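Local structure of exopolyphosphatase (Aquifex aeolicus, 1T6C) at residues 144-152 with 163-171; 202-212 with 285-296. The protein probably hydrolyses the phosphoanhydride bonds of polyphosphate or guanosine pentaphosphate, as a calcium-binding member of the actin-like Ppx/GppA phosphatase family. All coordinates share one frame; numbering follows the deposited sequence. Where two conformers were deposited one is given.

Interaction 1 (144-152 with 163-171); sequences DQGGGSTEY and VISLPIGIV. With CA (calcium ion), chain C.
Two serine hydroxyls from different strands grip one carboxylate oxygen, Glu151 OE2. Ser165 OG, on the facing strand, donates to it over 2.7 Å and takes the anti lone pair; Ser149 OG donates over 2.5 Å from its own strand and takes the syn one. With both lone pairs of OE2 taken, one by each hydroxyl, the carboxylate is probably held in rotation and turns its other oxygen to the metal, Glu151 OE1 lying 2.7 Å from the calcium ion. The Glu151 chain bends at chi2 (70°) to put the group there. The backbone oxygens of Asp144, Gly146 and Ser149 and two waters complete the metal's shell, and one of these waters also donates to Ser149 OG. Replacing Ser149 by alanine removes the syn donor and would probably leave OE2 held by Ser165 alone of these two hydroxyls, with the carboxylate less firmly set against the metal. Beneath these groups the strands pair antiparallel: Thr150 and Leu166 exchange two nearly straight backbone bonds, as do Tyr152 and Ile164. On the face of Thr150 and Tyr152, Leu166 CD1 packs at 3.7 Å from Tyr152 CE1. At the turn end Ile170 CD1 comes within 3.5 Å of Gln145 NE2, while the amide oxygen of Gln145 is bonded to Thr215. The type I' turn from Gly146 to Ser149 joins strands 139-146 and 149-156, and 159-166 forms one edge of the sheet; helix 119-133 touches the Glu151 side, and helices 185-199 and 274-288 pack on the face of Tyr152.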
loop_
_atom_site.group_PDB
_atom_site.type_symbol
_atom_site.label_atom_id
_atom_site.label_comp_id
_atom_site.label_asym_id
_atom_site.label_seq_id
_atom_site.Cartn_x
_atom_site.Cartn_y
_atom_site.Cartn_z
ATOM N N ASP A 144 -1.429 -6.929 -1.968
ATOM C CA ASP A 144 -1.234 -5.521 -1.597
ATOM C C ASP A 144 -1.599 -4.592 -2.751
ATOM O O ASP A 144 -0.829 -4.382 -3.714
ATOM C CB ASP A 144 0.198 -5.290 -1.163
ATOM C CG ASP A 144 0.420 -3.938 -0.573
ATOM O OD1 ASP A 144 -0.510 -3.056 -0.525
ATOM O OD2 ASP A 144 1.570 -3.680 -0.139
ATOM N N GLN A 145 -2.784 -4.010 -2.632
ATOM C CA GLN A 145 -3.337 -3.153 -3.654
ATOM C C GLN A 145 -3.113 -1.700 -3.287
ATOM O O GLN A 145 -3.443 -1.264 -2.188
ATOM C CB GLN A 145 -4.843 -3.439 -3.831
ATOM C CG GLN A 145 -5.533 -2.448 -4.767
ATOM C CD GLN A 145 -6.045 -1.218 -4.077
ATOM O OE1 GLN A 145 -6.721 -1.303 -3.053
ATOM N NE2 GLN A 145 -5.715 -0.030 -4.624
ATOM N N GLY A 146 -2.555 -0.940 -4.232
ATOM C CA GLY A 146 -2.238 0.467 -4.048
ATOM C C GLY A 146 -1.166 1.005 -4.968
ATOM O O GLY A 146 -0.265 0.282 -5.410
ATOM N N GLY A 147 -1.255 2.304 -5.245
ATOM C CA GLY A 147 -0.202 3.026 -5.948
ATOM C C GLY A 147 -0.005 2.627 -7.386
ATOM O O GLY A 147 1.118 2.696 -7.904
ATOM N N GLY A 148 -1.066 2.111 -8.004
ATOM C CA GLY A 148 -1.040 1.694 -9.387
ATOM C C GLY A 148 -0.799 0.226 -9.663
ATOM O O GLY A 148 -0.722 -0.183 -10.822
ATOM N N SER A 149 -0.729 -0.587 -8.612
ATOM C CA SER A 149 -0.492 -1.996 -8.790
ATOM C C SER A 149 -1.028 -2.825 -7.636
ATOM O O SER A 149 -1.335 -2.324 -6.567
ATOM C CB SER A 149 1.000 -2.284 -8.937
ATOM O OG SER A 149 1.700 -2.096 -7.692
ATOM N N THR A 150 -1.118 -4.124 -7.876
ATOM C CA THR A 150 -1.401 -5.066 -6.845
ATOM C C THR A 150 -0.335 -6.136 -6.875
ATOM O O THR A 150 -0.127 -6.798 -7.924
ATOM C CB THR A 150 -2.812 -5.673 -6.992
ATOM O OG1 THR A 150 -3.822 -4.664 -6.820
ATOM C CG2 THR A 150 -3.070 -6.617 -5.860
ATOM N N GLU A 151 0.363 -6.283 -5.746
ATOM C CA GLU A 151 1.367 -7.301 -5.617
ATOM C C GLU A 151 0.768 -8.532 -4.944
ATOM O O GLU A 151 -0.019 -8.411 -3.999
ATOM C CB GLU A 151 2.546 -6.858 -4.783
ATOM C CG GLU A 151 3.502 -5.967 -5.519
ATOM C CD GLU A 151 2.928 -4.592 -5.808
ATOM O OE1 GLU A 151 2.553 -3.917 -4.853
ATOM O OE2 GLU A 151 2.827 -4.226 -6.990
ATOM N N TYR A 152 1.177 -9.684 -5.455
ATOM C CA TYR A 152 0.858 -10.989 -4.882
ATOM C C TYR A 152 2.163 -11.609 -4.372
ATOM O O TYR A 152 3.039 -11.949 -5.170
ATOM C CB TYR A 152 0.203 -11.899 -5.953
ATOM C CG TYR A 152 -1.171 -11.407 -6.312
ATOM C CD1 TYR A 152 -1.322 -10.291 -7.154
ATOM C CD2 TYR A 152 -2.303 -11.971 -5.760
ATOM C CE1 TYR A 152 -2.583 -9.774 -7.429
ATOM C CE2 TYR A 152 -3.560 -11.454 -6.009
ATOM C CZ TYR A 152 -3.702 -10.377 -6.845
ATOM O OH TYR A 152 -4.940 -9.829 -7.079
ATOM N N VAL A 163 7.230 -13.162 -5.706
ATOM C CA VAL A 163 6.346 -11.987 -5.788
ATOM C C VAL A 163 6.016 -11.717 -7.252
ATOM O O VAL A 163 6.900 -11.724 -8.137
ATOM C CB VAL A 163 6.934 -10.710 -5.101
ATOM C CG1 VAL A 163 8.384 -10.484 -5.462
ATOM C CG2 VAL A 163 6.074 -9.456 -5.399
ATOM N N ILE A 164 4.736 -11.455 -7.504
ATOM C CA ILE A 164 4.242 -11.103 -8.807
ATOM C C ILE A 164 3.518 -9.772 -8.642
ATOM O O ILE A 164 2.581 -9.670 -7.868
ATOM C CB ILE A 164 3.289 -12.165 -9.413
ATOM C CG1 ILE A 164 3.998 -13.523 -9.526
ATOM C CG2 ILE A 164 2.804 -11.686 -10.798
ATOM C CD1 ILE A 164 3.046 -14.710 -9.711
ATOM N N SER A 165 3.974 -8.759 -9.349
ATOM C CA SER A 165 3.303 -7.457 -9.381
ATOM C C SER A 165 2.448 -7.310 -10.626
ATOM O O SER A 165 2.970 -7.369 -11.738
ATOM C CB SER A 165 4.328 -6.331 -9.343
ATOM O OG SER A 165 3.694 -5.049 -9.405
ATOM N N LEU A 166 1.145 -7.086 -10.453
ATOM C CA LEU A 166 0.224 -6.869 -11.569
ATOM C C LEU A 166 -0.071 -5.372 -11.646
ATOM O O LEU A 166 -0.495 -4.757 -10.664
ATOM C CB LEU A 166 -1.076 -7.652 -11.394
ATOM C CG LEU A 166 -0.973 -9.159 -11.199
ATOM C CD1 LEU A 166 -2.366 -9.750 -11.144
ATOM C CD2 LEU A 166 -0.116 -9.818 -12.250
ATOM N N PRO A 167 0.158 -4.776 -12.803
ATOM C CA PRO A 167 -0.031 -3.337 -12.996
ATOM C C PRO A 167 -1.516 -2.938 -13.212
ATOM O O PRO A 167 -1.879 -2.238 -14.153
ATOM C CB PRO A 167 0.872 -3.064 -14.188
ATOM C CG PRO A 167 0.733 -4.315 -15.001
ATOM C CD PRO A 167 0.693 -5.437 -14.012
ATOM N N ILE A 168 -2.376 -3.393 -12.314
ATOM C CA ILE A 168 -3.825 -3.276 -12.457
ATOM C C ILE A 168 -4.341 -2.150 -11.555
ATOM O O ILE A 168 -5.278 -2.338 -10.750
ATOM C CB ILE A 168 -4.530 -4.619 -12.151
ATOM C CG1 ILE A 168 -4.149 -5.157 -10.757
ATOM C CG2 ILE A 168 -4.206 -5.595 -13.257
ATOM C CD1 ILE A 168 -4.892 -6.419 -10.340
ATOM N N GLY A 169 -3.729 -0.979 -11.686
ATOM C CA GLY A 169 -4.051 0.130 -10.809
ATOM C C GLY A 169 -5.506 0.530 -10.926
ATOM O O GLY A 169 -6.085 0.515 -12.027
ATOM N N ILE A 170 -6.112 0.857 -9.793
ATOM C CA ILE A 170 -7.554 1.102 -9.765
ATOM C C ILE A 170 -7.991 2.390 -10.477
ATOM O O ILE A 170 -9.104 2.458 -10.976
ATOM C CB ILE A 170 -8.137 0.952 -8.366
ATOM C CG1 ILE A 170 -7.574 1.958 -7.375
ATOM C CG2 ILE A 170 -7.923 -0.488 -7.864
ATOM C CD1 ILE A 170 -8.247 1.951 -5.979
ATOM N N VAL A 171 -7.149 3.406 -10.570
ATOM C CA VAL A 171 -7.487 4.563 -11.362
ATOM C C VAL A 171 -7.622 4.157 -12.834
ATOM O O VAL A 171 -8.609 4.539 -13.518
ATOM C CB VAL A 171 -6.413 5.687 -11.149
ATOM C CG1 VAL A 171 -6.606 6.827 -12.120
ATOM C CG2 VAL A 171 -6.503 6.195 -9.751
HETATM CA CA CA C . 0.615 -2.082 -4.653
HETATM O O HOH W 1 0.560 -0.927 -2.153
HETATM O O HOH W 2 3.233 -1.253 -5.015
HETATM O O HOH W 3 -4.028 -2.339 -8.247
#

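Interaction 2 (202-212 with 285-296); sequences VKKPVDTIVGL and LEIFEKDCLIVS
Phe288 turns its CG anti to the carbonyl carbon (chi1 -82°), which swings the ring out from the helix end into the loop 202-206, while Lys203, CG anti to the backbone N (chi1 162°) and extended beyond, runs past Ile287 O to Glu289. Lys203 CA stands over one face of the Phe288 ring, 4.2 Å from its centroid, in a CH-pi contact; Val202 CG2 meets Phe288 CE1 at 3.8 Å. In one of its two conformers Lys203 NZ forms a salt bridge of 2.6 Å with Glu289 OE2, approaching on the anti side and somewhat out of the carboxylate plane. A water accepts from the same ammonium and donates to Ile287 O. Glu289, at positive phi, ends the helix in a Schellman motif. Beyond it the Lys290 chain, in one of two conformers, bends repeatedly, slides past Ile209 and brings NZ into a 3.0 Å hydrogen bond with Asp207 O, above the carbonyl plane. Ile209 CD1 is lodged among Lys290 CG, Phe288 CB and Leu285 CD2, the last 3.8 Å away. Farther along, Ile294 N bonds to Ile209 O, Gly211 N to Ile294 O over 2.8 Å, and Ser296 N to Gly211 O. Val210 and Ile294 lie on one face of this parallel ladder, with helix 119-133 against Val210. Helix 274-288 leading through a short turn into strand 292-296, laid parallel beside 208-212, is an alpha/beta arrangement consistent with the actin-like fold of this family.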
loop_
_atom_site.group_PDB
_atom_site.type_symbol
_atom_site.label_atom_id
_atom_site.label_comp_id
_atom_site.label_asym_id
_atom_site.label_seq_id
_atom_site.Cartn_x
_atom_site.Cartn_y
_atom_site.Cartn_z
ATOM N N VAL A 202 -1.650 -15.755 -11.623
ATOM C CA VAL A 202 -1.009 -15.782 -10.300
ATOM C C VAL A 202 -1.558 -16.814 -9.341
ATOM O O VAL A 202 -1.029 -16.978 -8.239
ATOM C CB VAL A 202 -0.998 -14.394 -9.615
ATOM C CG1 VAL A 202 -0.478 -13.355 -10.600
ATOM C CG2 VAL A 202 -2.376 -14.000 -9.088
ATOM N N LYS A 203 -2.615 -17.504 -9.752
ATOM C CA LYS A 203 -3.276 -18.503 -8.908
ATOM C C LYS A 203 -2.274 -19.566 -8.454
ATOM O O LYS A 203 -1.542 -20.114 -9.260
ATOM C CB LYS A 203 -4.421 -19.189 -9.676
ATOM C CG LYS A 203 -4.872 -20.503 -9.045
ATOM C CD LYS A 203 -6.149 -21.012 -9.674
ATOM C CE LYS A 203 -6.831 -22.030 -8.781
ATOM N NZ LYS A 203 -7.981 -22.641 -9.488
ATOM N N LYS A 204 -2.275 -19.840 -7.155
ATOM C CA LYS A 204 -1.476 -20.880 -6.524
ATOM C C LYS A 204 -2.290 -21.387 -5.304
ATOM O O LYS A 204 -3.088 -20.634 -4.704
ATOM C CB LYS A 204 -0.118 -20.316 -6.046
ATOM C CG LYS A 204 0.831 -19.909 -7.130
ATOM C CD LYS A 204 2.152 -19.436 -6.538
ATOM C CE LYS A 204 3.065 -18.774 -7.557
ATOM N NZ LYS A 204 2.760 -19.005 -9.010
ATOM N N PRO A 205 -2.122 -22.652 -4.912
ATOM C CA PRO A 205 -2.736 -23.108 -3.668
ATOM C C PRO A 205 -2.141 -22.388 -2.459
ATOM O O PRO A 205 -0.929 -22.372 -2.291
ATOM C CB PRO A 205 -2.382 -24.600 -3.616
ATOM C CG PRO A 205 -1.971 -24.937 -4.982
ATOM C CD PRO A 205 -1.350 -23.728 -5.559
ATOM N N VAL A 206 -2.995 -21.807 -1.627
ATOM C CA VAL A 206 -2.531 -21.176 -0.393
ATOM C C VAL A 206 -3.452 -21.499 0.769
ATOM O O VAL A 206 -4.602 -21.891 0.566
ATOM C CB VAL A 206 -2.422 -19.636 -0.550
ATOM C CG1 VAL A 206 -1.459 -19.319 -1.660
ATOM C CG2 VAL A 206 -3.773 -19.043 -0.799
ATOM N N ASP A 207 -2.915 -21.394 1.980
ATOM C CA ASP A 207 -3.681 -21.574 3.195
ATOM C C ASP A 207 -4.322 -20.275 3.642
ATOM O O ASP A 207 -5.420 -20.286 4.158
ATOM C CB ASP A 207 -2.797 -22.075 4.325
ATOM C CG ASP A 207 -2.299 -23.475 4.074
ATOM O OD1 ASP A 207 -3.180 -24.346 3.893
ATOM O OD2 ASP A 207 -1.088 -23.752 3.957
ATOM N N THR A 208 -3.600 -19.154 3.511
ATOM C CA THR A 208 -4.029 -17.888 4.084
ATOM C C THR A 208 -3.764 -16.774 3.076
ATOM O O THR A 208 -2.655 -16.632 2.590
ATOM C CB THR A 208 -3.228 -17.547 5.360
ATOM O OG1 THR A 208 -3.290 -18.623 6.309
ATOM C CG2 THR A 208 -3.816 -16.295 6.081
ATOM N N ILE A 209 -4.790 -15.981 2.817
ATOM C CA ILE A 209 -4.680 -14.734 2.073
ATOM C C ILE A 209 -4.783 -13.566 3.031
ATOM O O ILE A 209 -5.702 -13.487 3.839
ATOM C CB ILE A 209 -5.767 -14.634 0.995
ATOM C CG1 ILE A 209 -5.546 -15.729 -0.056
ATOM C CG2 ILE A 209 -5.721 -13.255 0.356
ATOM C CD1 ILE A 209 -6.614 -15.785 -1.127
ATOM N N VAL A 210 -3.857 -12.613 2.900
ATOM C CA VAL A 210 -3.889 -11.400 3.686
ATOM C C VAL A 210 -4.013 -10.242 2.728
ATOM O O VAL A 210 -3.231 -10.148 1.781
ATOM C CB VAL A 210 -2.596 -11.206 4.486
ATOM C CG1 VAL A 210 -2.627 -9.930 5.273
ATOM C CG2 VAL A 210 -2.379 -12.375 5.435
ATOM N N GLY A 211 -5.010 -9.399 2.963
ATOM C CA GLY A 211 -5.240 -8.239 2.120
ATOM C C GLY A 211 -4.758 -6.941 2.761
ATOM O O GLY A 211 -4.977 -6.687 3.932
ATOM N N LEU A 212 -4.110 -6.120 1.953
ATOM C CA LEU A 212 -3.548 -4.790 2.355
ATOM C C LEU A 212 -3.996 -3.670 1.456
ATOM O O LEU A 212 -4.271 -3.885 0.274
ATOM C CB LEU A 212 -2.003 -4.792 2.280
ATOM C CG LEU A 212 -1.171 -5.562 3.302
ATOM C CD1 LEU A 212 -1.606 -7.017 3.481
ATOM C CD2 LEU A 212 0.263 -5.522 2.924
ATOM N N LEU A 285 -10.266 -13.726 -4.377
ATOM C CA LEU A 285 -10.804 -14.831 -3.573
ATOM C C LEU A 285 -11.442 -15.921 -4.460
ATOM O O LEU A 285 -11.216 -17.121 -4.229
ATOM C CB LEU A 285 -11.802 -14.340 -2.537
ATOM C CG LEU A 285 -11.170 -13.583 -1.372
ATOM C CD1 LEU A 285 -12.244 -13.190 -0.383
ATOM C CD2 LEU A 285 -10.107 -14.381 -0.672
ATOM N N GLU A 286 -12.181 -15.512 -5.477
ATOM C CA GLU A 286 -12.796 -16.487 -6.402
ATOM C C GLU A 286 -11.729 -17.325 -7.113
ATOM O O GLU A 286 -11.783 -18.571 -7.173
ATOM C CB GLU A 286 -13.692 -15.760 -7.412
ATOM C CG GLU A 286 -14.388 -16.699 -8.382
ATOM C CD GLU A 286 -15.176 -16.028 -9.486
ATOM O OE1 GLU A 286 -15.275 -14.800 -9.533
ATOM O OE2 GLU A 286 -15.711 -16.775 -10.332
ATOM N N ILE A 287 -10.746 -16.662 -7.681
ATOM C CA ILE A 287 -9.729 -17.351 -8.461
ATOM C C ILE A 287 -8.873 -18.259 -7.609
ATOM O O ILE A 287 -8.529 -19.350 -8.036
ATOM C CB ILE A 287 -8.847 -16.328 -9.203
ATOM C CG1 ILE A 287 -9.679 -15.550 -10.217
ATOM C CG2 ILE A 287 -7.612 -17.001 -9.821
ATOM C CD1 ILE A 287 -10.025 -16.290 -11.414
ATOM N N PHE A 288 -8.503 -17.814 -6.412
ATOM C CA PHE A 288 -7.691 -18.627 -5.520
ATOM C C PHE A 288 -8.512 -19.698 -4.798
ATOM O O PHE A 288 -7.972 -20.484 -4.038
ATOM C CB PHE A 288 -7.015 -17.740 -4.492
ATOM C CG PHE A 288 -5.773 -17.093 -4.980
ATOM C CD1 PHE A 288 -5.830 -15.999 -5.845
ATOM C CD2 PHE A 288 -4.538 -17.570 -4.585
ATOM C CE1 PHE A 288 -4.647 -15.369 -6.299
ATOM C CE2 PHE A 288 -3.378 -16.944 -5.024
ATOM C CZ PHE A 288 -3.443 -15.855 -5.874
ATOM N N GLU A 289 -9.819 -19.669 -5.003
ATOM C CA GLU A 289 -10.760 -20.599 -4.383
ATOM C C GLU A 289 -10.690 -20.560 -2.856
ATOM O O GLU A 289 -10.670 -21.588 -2.183
ATOM C CB GLU A 289 -10.562 -21.995 -4.967
ATOM C CG GLU A 289 -10.780 -22.079 -6.471
ATOM C CD GLU A 289 -10.527 -23.495 -6.964
ATOM O OE1 GLU A 289 -11.364 -24.361 -6.663
ATOM O OE2 GLU A 289 -9.484 -23.742 -7.615
ATOM N N LYS A 290 -10.626 -19.330 -2.303
ATOM C CA LYS A 290 -10.570 -19.132 -0.865
ATOM C C LYS A 290 -11.782 -18.359 -0.395
ATOM O O LYS A 290 -12.235 -17.424 -1.043
ATOM C CB LYS A 290 -9.268 -18.409 -0.468
ATOM C CG LYS A 290 -8.007 -19.151 -0.893
ATOM C CD LYS A 290 -7.687 -20.314 0.085
ATOM C CE LYS A 290 -7.155 -19.768 1.421
ATOM N NZ LYS A 290 -7.974 -20.127 2.620
ATOM N N ASP A 291 -12.320 -18.739 0.748
ATOM C CA ASP A 291 -13.560 -18.142 1.175
ATOM C C ASP A 291 -13.372 -16.851 1.964
ATOM O O ASP A 291 -14.344 -16.179 2.252
ATOM C CB ASP A 291 -14.357 -19.115 2.021
ATOM C CG ASP A 291 -14.943 -20.256 1.208
ATOM O OD1 ASP A 291 -15.195 -20.116 -0.022
ATOM O OD2 ASP A 291 -15.170 -21.340 1.758
ATOM N N CYS A 292 -12.143 -16.540 2.357
ATOM C CA CYS A 292 -11.915 -15.333 3.161
ATOM C C CYS A 292 -10.468 -14.884 3.117
ATOM O O CYS A 292 -9.566 -15.628 2.704
ATOM C CB CYS A 292 -12.326 -15.543 4.602
ATOM S SG CYS A 292 -11.230 -16.631 5.498
ATOM N N LEU A 293 -10.262 -13.662 3.581
ATOM C CA LEU A 293 -8.949 -13.120 3.781
ATOM C C LEU A 293 -8.896 -12.409 5.133
ATOM O O LEU A 293 -9.937 -12.124 5.732
ATOM C CB LEU A 293 -8.560 -12.164 2.665
ATOM C CG LEU A 293 -9.443 -10.939 2.420
ATOM C CD1 LEU A 293 -9.243 -9.826 3.464
ATOM C CD2 LEU A 293 -9.177 -10.394 0.997
ATOM N N ILE A 294 -7.687 -12.156 5.593
ATOM C CA ILE A 294 -7.406 -11.403 6.805
ATOM C C ILE A 294 -6.875 -10.032 6.399
ATOM O O ILE A 294 -6.074 -9.939 5.488
ATOM C CB ILE A 294 -6.343 -12.155 7.696
ATOM C CG1 ILE A 294 -6.760 -13.605 7.922
ATOM C CG2 ILE A 294 -6.165 -11.457 9.054
ATOM C CD1 ILE A 294 -5.711 -14.452 8.641
ATOM N N VAL A 295 -7.332 -8.995 7.086
ATOM C CA VAL A 295 -6.945 -7.610 6.779
ATOM C C VAL A 295 -5.735 -7.218 7.596
ATOM O O VAL A 295 -5.660 -7.453 8.783
ATOM C CB VAL A 295 -8.142 -6.653 7.021
ATOM C CG1 VAL A 295 -7.761 -5.195 6.752
ATOM C CG2 VAL A 295 -9.320 -7.084 6.129
ATOM N N SER A 296 -4.770 -6.574 6.934
ATOM C CA SER A 296 -3.645 -5.949 7.620
ATOM C C SER A 296 -3.690 -4.439 7.473
ATOM O O SER A 296 -3.869 -3.925 6.376
ATOM C CB SER A 296 -2.322 -6.448 7.033
ATOM O OG SER A 296 -1.252 -5.792 7.690
HETATM O O HOH W 4 -9.612 -20.657 -10.119
HETATM O O HOH W 5 -5.511 -21.017 -3.251
HETATM O O HOH W 6 -7.367 -16.776 3.875
#

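Overall arrangement
Interactions 1 and 2 have centres about 15 Å apart and belong to one mixed six-stranded sheet, which runs 159-166, 149-156, 139-146, 208-212, 292-296, 238-240. Interaction 1 lies at one antiparallel edge, that of 159-166, and holds the calcium site, and interaction 2 lies in the parallel part; strands 139-146 and 208-212 are the neighbours that join them, with a probable hydrogen bond from Gln145 N to Leu212 O. Val202 also packs on Tyr152 and Ile164. In sequence, both segments of interaction 1 precede those of interaction 2. Helix 274-288 packs on the Tyr152 face of interaction 1 and supplies, at its C-terminal end, part of interaction 2; calcium site and later alpha/beta elements thus share one of the chain's two main sheets, consistent with the actin-like fold.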